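Local coordinates for protein fiber (Human adenovirus 35, PDB 2QLK) that attaches the virus to its host cell, the trimeric fibre head described here being the part that binds the receptor CD46, at residues A129-T134 and D138-I143; L49-N54 and F203-I208; N72-F75 and T79-I82; F158-S163 and L198-F203; T96-L101 and M170-V175. All coordinates share one frame; numbering follows the deposited sequence.

Contact 1: residues A129-T134 and D138-I143; sequences AYPFNT and DSENYI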
# COMPACT_ATOMS: atom_id res chain seq x y z
N ALA A 129 -20.22 0.53 3.97
CA ALA A 129 -18.95 0.13 4.54
C ALA A 129 -18.52 1.21 5.54
O ALA A 129 -18.10 0.89 6.65
CB ALA A 129 -17.90 -0.03 3.45
N TYR A 130 -18.68 2.48 5.16
CA TYR A 130 -18.28 3.58 6.06
C TYR A 130 -19.49 4.47 6.37
O TYR A 130 -19.72 5.50 5.73
CB TYR A 130 -17.18 4.39 5.38
CG TYR A 130 -16.18 3.48 4.69
CD1 TYR A 130 -15.39 2.58 5.42
CD2 TYR A 130 -16.06 3.47 3.30
CE1 TYR A 130 -14.50 1.69 4.77
CE2 TYR A 130 -15.20 2.60 2.65
CZ TYR A 130 -14.43 1.71 3.40
OH TYR A 130 -13.61 0.84 2.72
N PRO A 131 -20.27 4.07 7.39
CA PRO A 131 -21.48 4.79 7.81
C PRO A 131 -21.26 6.12 8.52
O PRO A 131 -20.24 6.33 9.17
CB PRO A 131 -22.19 3.77 8.70
CG PRO A 131 -21.04 3.06 9.36
CD PRO A 131 -20.08 2.85 8.20
N PHE A 132 -22.25 7.00 8.39
CA PHE A 132 -22.24 8.32 9.02
C PHE A 132 -22.74 8.24 10.45
O PHE A 132 -23.08 7.17 10.95
CB PHE A 132 -23.14 9.27 8.24
CG PHE A 132 -22.44 10.04 7.16
CD1 PHE A 132 -21.53 11.03 7.48
CD2 PHE A 132 -22.70 9.77 5.83
CE1 PHE A 132 -20.89 11.76 6.48
CE2 PHE A 132 -22.07 10.50 4.81
CZ PHE A 132 -21.17 11.49 5.14
N ASN A 133 -22.81 9.40 11.11
CA ASN A 133 -23.31 9.51 12.49
C ASN A 133 -23.16 8.26 13.35
O ASN A 133 -24.14 7.77 13.91
CB ASN A 133 -24.79 9.93 12.47
CG ASN A 133 -24.98 11.37 12.05
OD1 ASN A 133 -24.65 12.30 12.80
ND2 ASN A 133 -25.52 11.58 10.85
N THR A 134 -21.93 7.76 13.47
CA THR A 134 -21.66 6.57 14.28
C THR A 134 -20.26 6.57 14.91
O THR A 134 -19.26 6.52 14.20
CB THR A 134 -21.79 5.26 13.46
OG1 THR A 134 -21.03 5.38 12.25
CG2 THR A 134 -23.25 4.95 13.14
N ASP A 138 -17.21 4.00 14.27
CA ASP A 138 -16.43 5.08 13.68
C ASP A 138 -15.03 4.55 13.39
O ASP A 138 -14.34 5.04 12.48
CB ASP A 138 -16.35 6.26 14.67
CG ASP A 138 -15.76 7.51 14.05
OD1 ASP A 138 -16.34 8.01 13.06
OD2 ASP A 138 -14.72 7.99 14.56
N SER A 139 -14.62 3.54 14.16
CA SER A 139 -13.31 2.91 14.01
C SER A 139 -13.08 2.33 12.62
O SER A 139 -11.99 2.49 12.06
CB SER A 139 -13.13 1.81 15.07
OG SER A 139 -13.09 2.36 16.38
N GLU A 140 -14.08 1.64 12.07
CA GLU A 140 -13.93 1.05 10.74
C GLU A 140 -14.07 2.13 9.66
O GLU A 140 -14.20 1.82 8.48
CB GLU A 140 -14.93 -0.09 10.51
CG GLU A 140 -16.36 0.33 10.18
CD GLU A 140 -17.11 0.89 11.37
OE1 GLU A 140 -17.08 0.24 12.44
OE2 GLU A 140 -17.74 1.96 11.22
N ASN A 141 -14.06 3.38 10.10
CA ASN A 141 -14.16 4.52 9.20
C ASN A 141 -12.81 5.20 9.03
O ASN A 141 -12.70 6.29 8.47
CB ASN A 141 -15.19 5.51 9.74
CG ASN A 141 -16.59 5.17 9.30
OD1 ASN A 141 -17.08 4.07 9.56
ND2 ASN A 141 -17.24 6.11 8.62
N TYR A 142 -11.76 4.54 9.52
CA TYR A 142 -10.42 5.09 9.40
C TYR A 142 -9.43 4.19 8.68
O TYR A 142 -9.49 2.95 8.78
CB TYR A 142 -9.84 5.38 10.79
CG TYR A 142 -10.46 6.54 11.53
CD1 TYR A 142 -10.14 7.86 11.21
CD2 TYR A 142 -11.37 6.32 12.57
CE1 TYR A 142 -10.70 8.94 11.91
CE2 TYR A 142 -11.94 7.38 13.27
CZ TYR A 142 -11.60 8.69 12.94
OH TYR A 142 -12.15 9.74 13.66
N ILE A 143 -8.54 4.84 7.92
CA ILE A 143 -7.41 4.18 7.29
C ILE A 143 -6.23 4.89 7.99
O ILE A 143 -6.23 6.14 8.15
CB ILE A 143 -7.34 4.43 5.77
CG1 ILE A 143 -8.48 3.66 5.08
CG2 ILE A 143 -5.97 3.95 5.21
CD1 ILE A 143 -8.60 3.92 3.58
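N141 lays its amide against the backbone of Y130 and P131. ND2 gives a weak, bent hydrogen bond to P131 O (3.1 Å, 134° at the hydrogen) and a further one to L166 O, while OD1 rests 3.5 Å from P131 CD. With CG beside the backbone N (chi1 -86°), the amide leaves the turn on the side where the 129-134 chain passes. E140 reaches the same proline by another route. Its chain bends at chi2 (-73°), passes 4.0 Å from A129 O at CG, and brings OE2 to 3.9 Å from P131 CD, the two side chains crossing at about a right angle. Y130 meets the turn through its ring edge: E140 O lies near the ring plane, 3.4 Å from CD1. One face of that ring is taken by its own neighbour, A129 CB, above the centre. The phenol OH leads away from this contact and bonds to I208 N and to Y61 OH of the second subunit. Both segments lie near the end of the long DG loop of the knob, where 129-134 folds back onto the 3-10 turn at 139-141. That turn runs directly into strand 142-150, the edge of its sheet within the chain, and the backbones of N141 and I143 pair with L166 and I164 of strand 157-166, while A129 and Y130 pack on strand 203-208.

Contact 2: residues L49-N54 and F203-I208; sequences LVLVKN and FFFSYI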
# COMPACT_ATOMS: atom_id res chain seq x y z
N LEU A 49 -4.25 14.47 -5.49
CA LEU A 49 -5.05 13.34 -5.11
C LEU A 49 -5.50 12.67 -6.39
O LEU A 49 -6.02 13.34 -7.28
CB LEU A 49 -6.29 13.82 -4.37
CG LEU A 49 -7.35 12.76 -4.08
CD1 LEU A 49 -6.83 11.70 -3.09
CD2 LEU A 49 -8.55 13.48 -3.50
N VAL A 50 -5.27 11.37 -6.48
CA VAL A 50 -5.67 10.59 -7.62
C VAL A 50 -6.52 9.42 -7.12
O VAL A 50 -6.08 8.62 -6.30
CB VAL A 50 -4.45 10.11 -8.37
CG1 VAL A 50 -4.88 9.45 -9.69
CG2 VAL A 50 -3.52 11.30 -8.63
N LEU A 51 -7.76 9.35 -7.61
CA LEU A 51 -8.69 8.29 -7.26
C LEU A 51 -9.02 7.50 -8.53
O LEU A 51 -9.48 8.07 -9.53
CB LEU A 51 -9.97 8.89 -6.67
CG LEU A 51 -9.84 9.75 -5.42
CD1 LEU A 51 -11.15 10.41 -5.10
CD2 LEU A 51 -9.42 8.84 -4.24
N VAL A 52 -8.76 6.20 -8.49
CA VAL A 52 -9.02 5.32 -9.61
C VAL A 52 -10.06 4.26 -9.25
O VAL A 52 -9.91 3.53 -8.25
CB VAL A 52 -7.74 4.61 -10.08
CG1 VAL A 52 -8.09 3.52 -11.10
CG2 VAL A 52 -6.75 5.61 -10.67
N LYS A 53 -11.11 4.17 -10.07
CA LYS A 53 -12.16 3.19 -9.88
C LYS A 53 -11.57 1.89 -10.39
O LYS A 53 -10.99 1.84 -11.46
CB LYS A 53 -13.39 3.55 -10.71
CG LYS A 53 -14.51 2.55 -10.58
CD LYS A 53 -15.44 2.89 -9.45
CE LYS A 53 -16.60 1.92 -9.39
NZ LYS A 53 -17.69 2.45 -8.53
N ASN A 54 -11.72 0.84 -9.59
CA ASN A 54 -11.15 -0.45 -9.96
C ASN A 54 -12.01 -1.51 -9.28
O ASN A 54 -11.63 -2.06 -8.25
CB ASN A 54 -9.70 -0.48 -9.47
CG ASN A 54 -8.95 -1.72 -9.91
OD1 ASN A 54 -9.32 -2.38 -10.88
ND2 ASN A 54 -7.86 -2.03 -9.20
N PHE A 203 1.12 8.63 -0.20
CA PHE A 203 0.49 7.59 0.60
C PHE A 203 -0.55 6.89 -0.30
O PHE A 203 -1.40 7.56 -0.91
CB PHE A 203 -0.22 8.17 1.82
CG PHE A 203 -0.89 7.13 2.69
CD1 PHE A 203 -0.14 6.17 3.36
CD2 PHE A 203 -2.29 7.06 2.76
CE1 PHE A 203 -0.77 5.12 4.09
CE2 PHE A 203 -2.93 6.03 3.49
CZ PHE A 203 -2.17 5.06 4.15
N PHE A 204 -0.47 5.56 -0.35
CA PHE A 204 -1.36 4.77 -1.16
C PHE A 204 -2.43 4.12 -0.31
O PHE A 204 -2.16 3.61 0.78
CB PHE A 204 -0.59 3.69 -1.89
CG PHE A 204 0.72 4.14 -2.41
CD1 PHE A 204 0.80 5.21 -3.26
CD2 PHE A 204 1.89 3.48 -2.04
CE1 PHE A 204 2.01 5.63 -3.75
CE2 PHE A 204 3.10 3.90 -2.53
CZ PHE A 204 3.16 4.97 -3.39
N PHE A 205 -3.65 4.09 -0.82
CA PHE A 205 -4.73 3.48 -0.05
C PHE A 205 -5.83 2.99 -0.97
O PHE A 205 -5.80 3.25 -2.18
CB PHE A 205 -5.33 4.51 0.91
CG PHE A 205 -5.86 5.75 0.21
CD1 PHE A 205 -4.98 6.75 -0.20
CD2 PHE A 205 -7.22 5.92 -0.03
CE1 PHE A 205 -5.44 7.89 -0.84
CE2 PHE A 205 -7.69 7.05 -0.67
CZ PHE A 205 -6.80 8.05 -1.08
N SER A 206 -6.78 2.26 -0.40
CA SER A 206 -7.93 1.82 -1.15
C SER A 206 -9.13 1.86 -0.20
O SER A 206 -8.97 1.82 1.04
CB SER A 206 -7.77 0.39 -1.66
OG SER A 206 -6.58 0.23 -2.41
N TYR A 207 -10.32 2.00 -0.77
CA TYR A 207 -11.56 1.95 -0.00
C TYR A 207 -12.67 1.39 -0.89
O TYR A 207 -12.59 1.41 -2.11
CB TYR A 207 -11.94 3.32 0.62
CG TYR A 207 -12.14 4.48 -0.33
CD1 TYR A 207 -13.29 4.58 -1.12
CD2 TYR A 207 -11.19 5.48 -0.42
CE1 TYR A 207 -13.48 5.69 -1.98
CE2 TYR A 207 -11.36 6.59 -1.28
CZ TYR A 207 -12.51 6.69 -2.05
OH TYR A 207 -12.67 7.80 -2.86
N ILE A 208 -13.68 0.82 -0.25
CA ILE A 208 -14.81 0.21 -0.92
C ILE A 208 -15.71 1.31 -1.46
O ILE A 208 -16.12 2.23 -0.74
CB ILE A 208 -15.56 -0.66 0.08
CG1 ILE A 208 -14.59 -1.71 0.63
CG2 ILE A 208 -16.80 -1.31 -0.59
CD1 ILE A 208 -15.16 -2.53 1.78
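L51 brings its two methyls to a pair of aromatic side chains, F205 and Y207, of a strand that is not its direct neighbour. From CB the chain leaves on the backbone N side (chi1 -59°), and at CG it branches: both methyls reach Y207 OH, and CD2 alone also meets F205. CD1 comes to 3.8 Å from Y207 OH. CD2 sits 3.7 Å from Y207 OH, 4.2 Å from Y207 CE2, and also 4.2 Å from F205 CZ, touching both rings. Its approach to each is oblique. The leucine and the tyrosine cross at about a right angle, and the phenol OH that the methyls touch is hydrogen-bonded to F123 O.

Strands 49-54 and 203-208 belong to the same antiparallel sheet of the knob's beta sandwich, the V-sheet, with strand 57-66 between them. That explains why the two run in broadly the same direction, at 43°, with axes 9.1 Å apart and no backbone bond joining them. V58 and V62 of the intervening strand pack against this group from the middle, and F181, I179, I164 and L166 of the facing sheet also pack here. The other face of the sheet looks to the trimer: V50 meets L57 of the third subunit, and S206 meets F204 of the second.

L49 adds the last piece. Its CD1 lies 4.2 Å from F205 CZ, near the plane of the ring and at its edge, where leucine and phenylalanine cross at roughly ninety degrees.

Contact 3: residues N72-F75 and T79-I82; sequences NQMF and TANI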
# COMPACT_ATOMS: atom_id res chain seq x y z
N ASN A 72 5.11 26.34 4.87
CA ASN A 72 6.48 25.86 4.79
C ASN A 72 7.39 26.18 5.97
O ASN A 72 8.61 26.14 5.87
CB ASN A 72 7.08 26.31 3.46
CG ASN A 72 6.30 25.77 2.28
OD1 ASN A 72 5.81 24.63 2.32
ND2 ASN A 72 6.15 26.57 1.24
N GLN A 73 6.76 26.44 7.12
CA GLN A 73 7.48 26.74 8.34
C GLN A 73 6.94 25.81 9.44
O GLN A 73 7.48 25.75 10.55
CB GLN A 73 7.27 28.21 8.71
CG GLN A 73 8.15 28.72 9.85
CD GLN A 73 8.32 30.23 9.81
OE1 GLN A 73 7.35 30.98 9.68
NE2 GLN A 73 9.57 30.69 9.93
N MET A 74 5.87 25.09 9.13
CA MET A 74 5.28 24.18 10.12
C MET A 74 6.27 23.11 10.59
O MET A 74 6.19 22.63 11.73
CB MET A 74 4.03 23.51 9.55
CG MET A 74 2.88 24.48 9.34
SD MET A 74 1.37 23.66 8.75
CE MET A 74 0.97 22.68 10.26
N PHE A 75 7.21 22.74 9.72
CA PHE A 75 8.17 21.72 10.09
C PHE A 75 9.43 22.25 10.80
O PHE A 75 10.46 21.58 10.80
CB PHE A 75 8.52 20.84 8.87
CG PHE A 75 7.38 19.90 8.46
CD1 PHE A 75 6.22 19.80 9.22
CD2 PHE A 75 7.49 19.10 7.31
CE1 PHE A 75 5.17 18.91 8.84
CE2 PHE A 75 6.45 18.21 6.93
CZ PHE A 75 5.29 18.12 7.69
N THR A 79 6.37 19.20 16.47
CA THR A 79 5.02 18.69 16.34
C THR A 79 4.21 19.51 15.34
O THR A 79 4.38 20.72 15.22
CB THR A 79 4.30 18.71 17.70
OG1 THR A 79 3.08 17.98 17.60
CG2 THR A 79 4.00 20.15 18.12
N ALA A 80 3.33 18.85 14.59
CA ALA A 80 2.52 19.58 13.62
C ALA A 80 1.35 18.71 13.17
O ALA A 80 1.41 17.49 13.24
CB ALA A 80 3.36 19.97 12.42
N ASN A 81 0.30 19.36 12.70
CA ASN A 81 -0.87 18.64 12.26
C ASN A 81 -1.46 19.41 11.10
O ASN A 81 -1.57 20.64 11.12
CB ASN A 81 -1.89 18.54 13.39
CG ASN A 81 -3.14 17.80 12.97
OD1 ASN A 81 -3.15 16.57 12.90
ND2 ASN A 81 -4.20 18.55 12.67
N ILE A 82 -1.82 18.68 10.06
CA ILE A 82 -2.40 19.25 8.88
C ILE A 82 -3.63 18.42 8.60
O ILE A 82 -3.57 17.18 8.65
CB ILE A 82 -1.44 19.15 7.72
CG1 ILE A 82 -0.21 20.02 8.02
CG2 ILE A 82 -2.17 19.48 6.41
CD1 ILE A 82 0.90 19.93 7.00
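M74 and A80 face each other with their CA atoms 6.4 Å apart, where the chain folds back on itself through three intervening residues. The backbone turns at M74 (phi -60°, psi -29°) whereas 79-82 is extended strand, and no hydrogen bond joins the two segments; side chains do the holding, packing the CD loop of the knob back onto the start of strand 79-88. M74 supplies most of it. Its chain runs straight through chi2 and then bends at the sulfur (chi3 68°), which swings CE toward the strand. That methyl lands 3.4 Å from N81 O and 3.7 Å from I82 CG1, with A80 CB a little farther at 4.2 Å. SD lies along the isoleucine too, 4.0 Å from I82 CG1, the two side chains running at a slant to one another. F75 comes in beside it and offers a ring edge: A80 CB sits near the ring plane, 4.1 Å from CE1. All of this is apolar packing, apart from the backbone carbonyl that the methionine methyl touches. Strand 79-88 is the edge of its sheet within the chain. A80 and I82 pair through their backbones with L185 and W183 of strand 177-186, and F75 packs on L185, on L198 and edge-to-face with Y149.

Contact 4: residues F158-S163 and L198-F203; sequences FPLNIS and LTTSPF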
# COMPACT_ATOMS: atom_id res chain seq x y z
N PHE A 158 11.51 11.90 7.99
CA PHE A 158 10.76 11.96 9.22
C PHE A 158 9.43 11.28 8.94
O PHE A 158 8.74 11.64 7.98
CB PHE A 158 10.52 13.41 9.65
CG PHE A 158 11.67 14.03 10.40
CD1 PHE A 158 12.87 14.31 9.76
CD2 PHE A 158 11.54 14.36 11.75
CE1 PHE A 158 13.93 14.93 10.45
CE2 PHE A 158 12.59 14.98 12.46
CZ PHE A 158 13.79 15.27 11.80
N PRO A 159 9.05 10.28 9.75
CA PRO A 159 7.77 9.64 9.47
C PRO A 159 6.61 10.57 9.87
O PRO A 159 6.70 11.36 10.82
CB PRO A 159 7.81 8.36 10.32
CG PRO A 159 8.67 8.78 11.49
CD PRO A 159 9.77 9.56 10.81
N LEU A 160 5.54 10.47 9.10
CA LEU A 160 4.33 11.26 9.33
C LEU A 160 3.21 10.25 9.47
O LEU A 160 3.09 9.33 8.66
CB LEU A 160 4.03 12.19 8.14
CG LEU A 160 5.05 13.30 7.81
CD1 LEU A 160 4.59 14.12 6.56
CD2 LEU A 160 5.16 14.23 9.02
N ASN A 161 2.43 10.39 10.53
CA ASN A 161 1.32 9.49 10.72
C ASN A 161 0.26 10.06 9.83
O ASN A 161 0.07 11.27 9.81
CB ASN A 161 0.84 9.52 12.16
CG ASN A 161 1.94 9.18 13.13
OD1 ASN A 161 2.40 8.04 13.19
ND2 ASN A 161 2.38 10.18 13.89
N ILE A 162 -0.41 9.22 9.06
CA ILE A 162 -1.48 9.72 8.22
C ILE A 162 -2.74 8.93 8.47
O ILE A 162 -2.71 7.71 8.61
CB ILE A 162 -1.15 9.67 6.69
CG1 ILE A 162 -2.42 10.06 5.92
CG2 ILE A 162 -0.66 8.27 6.26
CD1 ILE A 162 -2.15 10.54 4.55
N SER A 163 -3.85 9.64 8.55
CA SER A 163 -5.15 9.05 8.78
C SER A 163 -6.14 9.56 7.76
O SER A 163 -6.17 10.75 7.42
CB SER A 163 -5.67 9.41 10.16
OG SER A 163 -5.01 8.66 11.17
N LEU A 198 7.28 22.33 2.25
CA LEU A 198 6.72 21.19 2.95
C LEU A 198 6.26 20.22 1.87
O LEU A 198 5.66 20.64 0.90
CB LEU A 198 5.56 21.62 3.84
CG LEU A 198 4.76 20.49 4.52
CD1 LEU A 198 4.08 21.02 5.77
CD2 LEU A 198 3.72 19.91 3.53
N THR A 199 6.60 18.93 2.01
CA THR A 199 6.15 17.91 1.06
C THR A 199 5.89 16.62 1.83
O THR A 199 6.62 16.30 2.78
CB THR A 199 7.20 17.59 -0.02
OG1 THR A 199 8.37 17.06 0.63
CG2 THR A 199 7.59 18.84 -0.79
N THR A 200 4.82 15.91 1.47
CA THR A 200 4.52 14.66 2.13
C THR A 200 4.72 13.58 1.07
O THR A 200 4.13 13.66 -0.01
CB THR A 200 3.05 14.59 2.71
OG1 THR A 200 2.07 14.65 1.63
CG2 THR A 200 2.82 15.71 3.74
N SER A 201 5.56 12.59 1.35
CA SER A 201 5.74 11.54 0.37
C SER A 201 4.37 10.89 0.15
O SER A 201 3.52 10.85 1.05
CB SER A 201 6.78 10.49 0.84
OG SER A 201 6.31 9.68 1.91
N PRO A 202 4.14 10.37 -1.06
CA PRO A 202 2.89 9.72 -1.46
C PRO A 202 2.40 8.56 -0.59
O PRO A 202 3.14 7.62 -0.28
CB PRO A 202 3.19 9.24 -2.90
CG PRO A 202 4.34 10.07 -3.33
CD PRO A 202 5.17 10.24 -2.10
N PHE A 203 1.12 8.63 -0.20
CA PHE A 203 0.49 7.59 0.60
C PHE A 203 -0.55 6.89 -0.30
O PHE A 203 -1.40 7.56 -0.91
CB PHE A 203 -0.22 8.17 1.82
CG PHE A 203 -0.89 7.13 2.69
CD1 PHE A 203 -0.14 6.17 3.36
CD2 PHE A 203 -2.29 7.06 2.76
CE1 PHE A 203 -0.77 5.12 4.09
CE2 PHE A 203 -2.93 6.03 3.49
CZ PHE A 203 -2.17 5.06 4.15
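I162 and F203 meet inside the beta sandwich of the knob, where strand 157-166 of one sheet looks across at the chain entering strand 203-208, the last strand of the other. The two backbones stay well apart, L160 CA and T200 CA being separated by 8.0 Å, and the gap is bridged by side chains, with I162 and F203 pointing at each other from the two sides.

The main event is a CH-pi contact. I162 CG2 stands over one face of the F203 ring, 3.7 Å from its centroid and only 13° off the ring normal, which places the methyl almost exactly above the middle of the ring. The other branch of the isoleucine runs outward: CG1 lies anti to the backbone N (chi1 173°), and its end methyl CD1 lies beyond the rim on the same side, 3.9 Å from F203 CD2. F203 has its own ring swung fully away from its backbone N (chi1 -180°), and V62 of strand 57-66 also packs on it.

Farther back along both chains the packing continues more sparsely, with L160 against T200. The threonine splits its roles here: OG1 bonds to L64 N of strand 57-66, leaving the methyl to face the leucine. L185 and W183 of strand 177-186 line the region alongside L160 and I162, and S201 and P202 touch H144 and Y142 of the third subunit. L160 and T200 cross at about a right angle, with L160 CD1 3.7 Å from T200 CG2.

Contact 5: residues T96-L101 and M170-V175; sequences TEESDL and MISSNV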
# COMPACT_ATOMS: atom_id res chain seq x y z
N THR A 96 -16.82 22.60 -2.71
CA THR A 96 -15.67 23.48 -2.44
C THR A 96 -15.79 24.54 -1.37
O THR A 96 -14.79 24.89 -0.74
CB THR A 96 -15.18 24.18 -3.74
OG1 THR A 96 -16.22 25.02 -4.25
CG2 THR A 96 -14.79 23.15 -4.79
N GLU A 97 -16.98 25.08 -1.16
CA GLU A 97 -17.13 26.10 -0.13
C GLU A 97 -16.92 25.54 1.27
O GLU A 97 -16.36 26.22 2.12
CB GLU A 97 -18.51 26.74 -0.22
CG GLU A 97 -18.75 27.58 -1.46
CD GLU A 97 -20.23 27.86 -1.69
OE1 GLU A 97 -21.00 27.79 -0.70
OE2 GLU A 97 -20.61 28.16 -2.85
N GLU A 98 -17.36 24.32 1.51
CA GLU A 98 -17.25 23.69 2.83
C GLU A 98 -15.97 22.88 3.01
O GLU A 98 -15.52 22.64 4.12
CB GLU A 98 -18.45 22.77 3.07
CG GLU A 98 -19.79 23.50 3.08
CD GLU A 98 -20.96 22.61 2.73
OE1 GLU A 98 -21.17 21.58 3.41
OE2 GLU A 98 -21.68 22.94 1.76
N SER A 99 -15.39 22.45 1.89
CA SER A 99 -14.16 21.65 1.91
C SER A 99 -12.90 22.52 1.94
O SER A 99 -12.93 23.68 1.55
CB SER A 99 -14.11 20.78 0.66
OG SER A 99 -15.25 19.95 0.55
N ASP A 100 -11.80 21.93 2.42
CA ASP A 100 -10.51 22.60 2.45
C ASP A 100 -9.90 22.58 1.04
O ASP A 100 -9.03 23.40 0.74
CB ASP A 100 -9.57 21.93 3.45
CG ASP A 100 -10.08 22.06 4.87
OD1 ASP A 100 -10.51 23.17 5.25
OD2 ASP A 100 -10.04 21.05 5.62
N LEU A 101 -10.32 21.63 0.19
CA LEU A 101 -9.87 21.57 -1.21
C LEU A 101 -10.84 22.51 -1.96
O LEU A 101 -12.04 22.27 -1.97
CB LEU A 101 -10.00 20.15 -1.78
CG LEU A 101 -9.72 20.00 -3.28
CD1 LEU A 101 -8.33 20.52 -3.60
CD2 LEU A 101 -9.82 18.51 -3.70
N MET A 170 -20.75 14.24 8.66
CA MET A 170 -21.22 15.10 7.57
C MET A 170 -21.39 16.54 8.07
O MET A 170 -22.46 16.92 8.53
CB MET A 170 -22.56 14.59 7.00
CG MET A 170 -23.66 14.32 8.02
SD MET A 170 -25.23 13.98 7.21
CE MET A 170 -24.96 12.32 6.60
N ILE A 171 -20.31 17.31 7.97
CA ILE A 171 -20.29 18.71 8.40
C ILE A 171 -21.67 19.34 8.45
O ILE A 171 -22.10 19.83 9.50
CB ILE A 171 -19.41 19.57 7.48
CG1 ILE A 171 -19.52 21.04 7.88
CG2 ILE A 171 -19.81 19.38 6.03
CD1 ILE A 171 -18.81 21.99 6.93
N SER A 172 -22.37 19.32 7.32
CA SER A 172 -23.69 19.91 7.25
C SER A 172 -24.38 19.70 5.91
O SER A 172 -24.38 18.60 5.35
CB SER A 172 -23.59 21.42 7.51
OG SER A 172 -22.82 22.04 6.49
N SER A 173 -24.97 20.79 5.43
CA SER A 173 -25.69 20.84 4.16
C SER A 173 -26.21 19.49 3.67
O SER A 173 -26.75 18.69 4.44
CB SER A 173 -24.80 21.47 3.09
OG SER A 173 -23.67 20.67 2.82
N ASN A 174 -26.05 19.28 2.37
CA ASN A 174 -26.47 18.06 1.70
C ASN A 174 -25.19 17.25 1.40
O ASN A 174 -25.01 16.75 0.29
CB ASN A 174 -27.21 18.40 0.40
CG ASN A 174 -28.40 17.48 0.13
OD1 ASN A 174 -29.16 17.68 -0.82
ND2 ASN A 174 -28.56 16.46 0.97
N VAL A 175 -24.31 17.16 2.39
CA VAL A 175 -23.07 16.39 2.27
C VAL A 175 -23.45 14.91 2.15
O VAL A 175 -23.97 14.32 3.09
CB VAL A 175 -22.17 16.54 3.53
CG1 VAL A 175 -20.95 15.66 3.40
CG2 VAL A 175 -21.77 17.99 3.73
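E98 reaches across to S173 with a nearly straight side chain and holds the serine by its carboxylate. CG lies beside the backbone N (chi1 -62°), and from there the chain is extended, which carries the acid clear of its own loop. S173 OG donates to E98 OE1 at 2.7 Å, which accepts with its syn lone pair, the one on the side of the second oxygen. This inward approach also brings OG to 3.2 Å from OE2, and the hydroxyl sits near the mouth of the carboxylate. It gets there because chi1 of the serine (65°) sets OG between the backbone N and the carbonyl carbon, turned to the acid.

The serine belongs to the loop joining strands 157-166 and 177-186, the HI loop of the adenovirus knob, while E98 is on the long connection that follows strand 79-88. Y87 of that strand is touched by both E98 and I171.

Methyls frame the bonded oxygen. I171 CG2 and V175 CG2 each lie 3.7 Å from E98 OE1, and I171 CD1, at the end of an extended chain, packs 4.0 Å from E98 CB. S172 OG is 3.5 Å from E98 OE1, farther than S173 OG. Within the loop, V175 N bonds back to S172 O, which draws the turn around S173 together. Both E98 and S173 also touch a crystal neighbour, and lattice packing may have helped select these conformations.

Overall arrangement
Contacts 2 and 4 are the buried pair, apolar and built on aromatic rings between the sheets; they share F203, which faces strand 157-166 in contact 4 and starts the strand of contact 2. Contact 3 is partly buried, at an edge strand on the same side of the chain's centre as contact 4, about 11 Å from it centre to centre, and joins it through N72 OD1 to L198 N. Contact 1 is half buried and mixed in chemistry, tied to contact 2 by Y130 OH to I208 N and reaching the second subunit. Contact 5 is the surface member, dominated by one charged hydrogen bond, and meets contact 1 where F132 packs on M170. Neither contact 3 nor contact 5 touches another subunit.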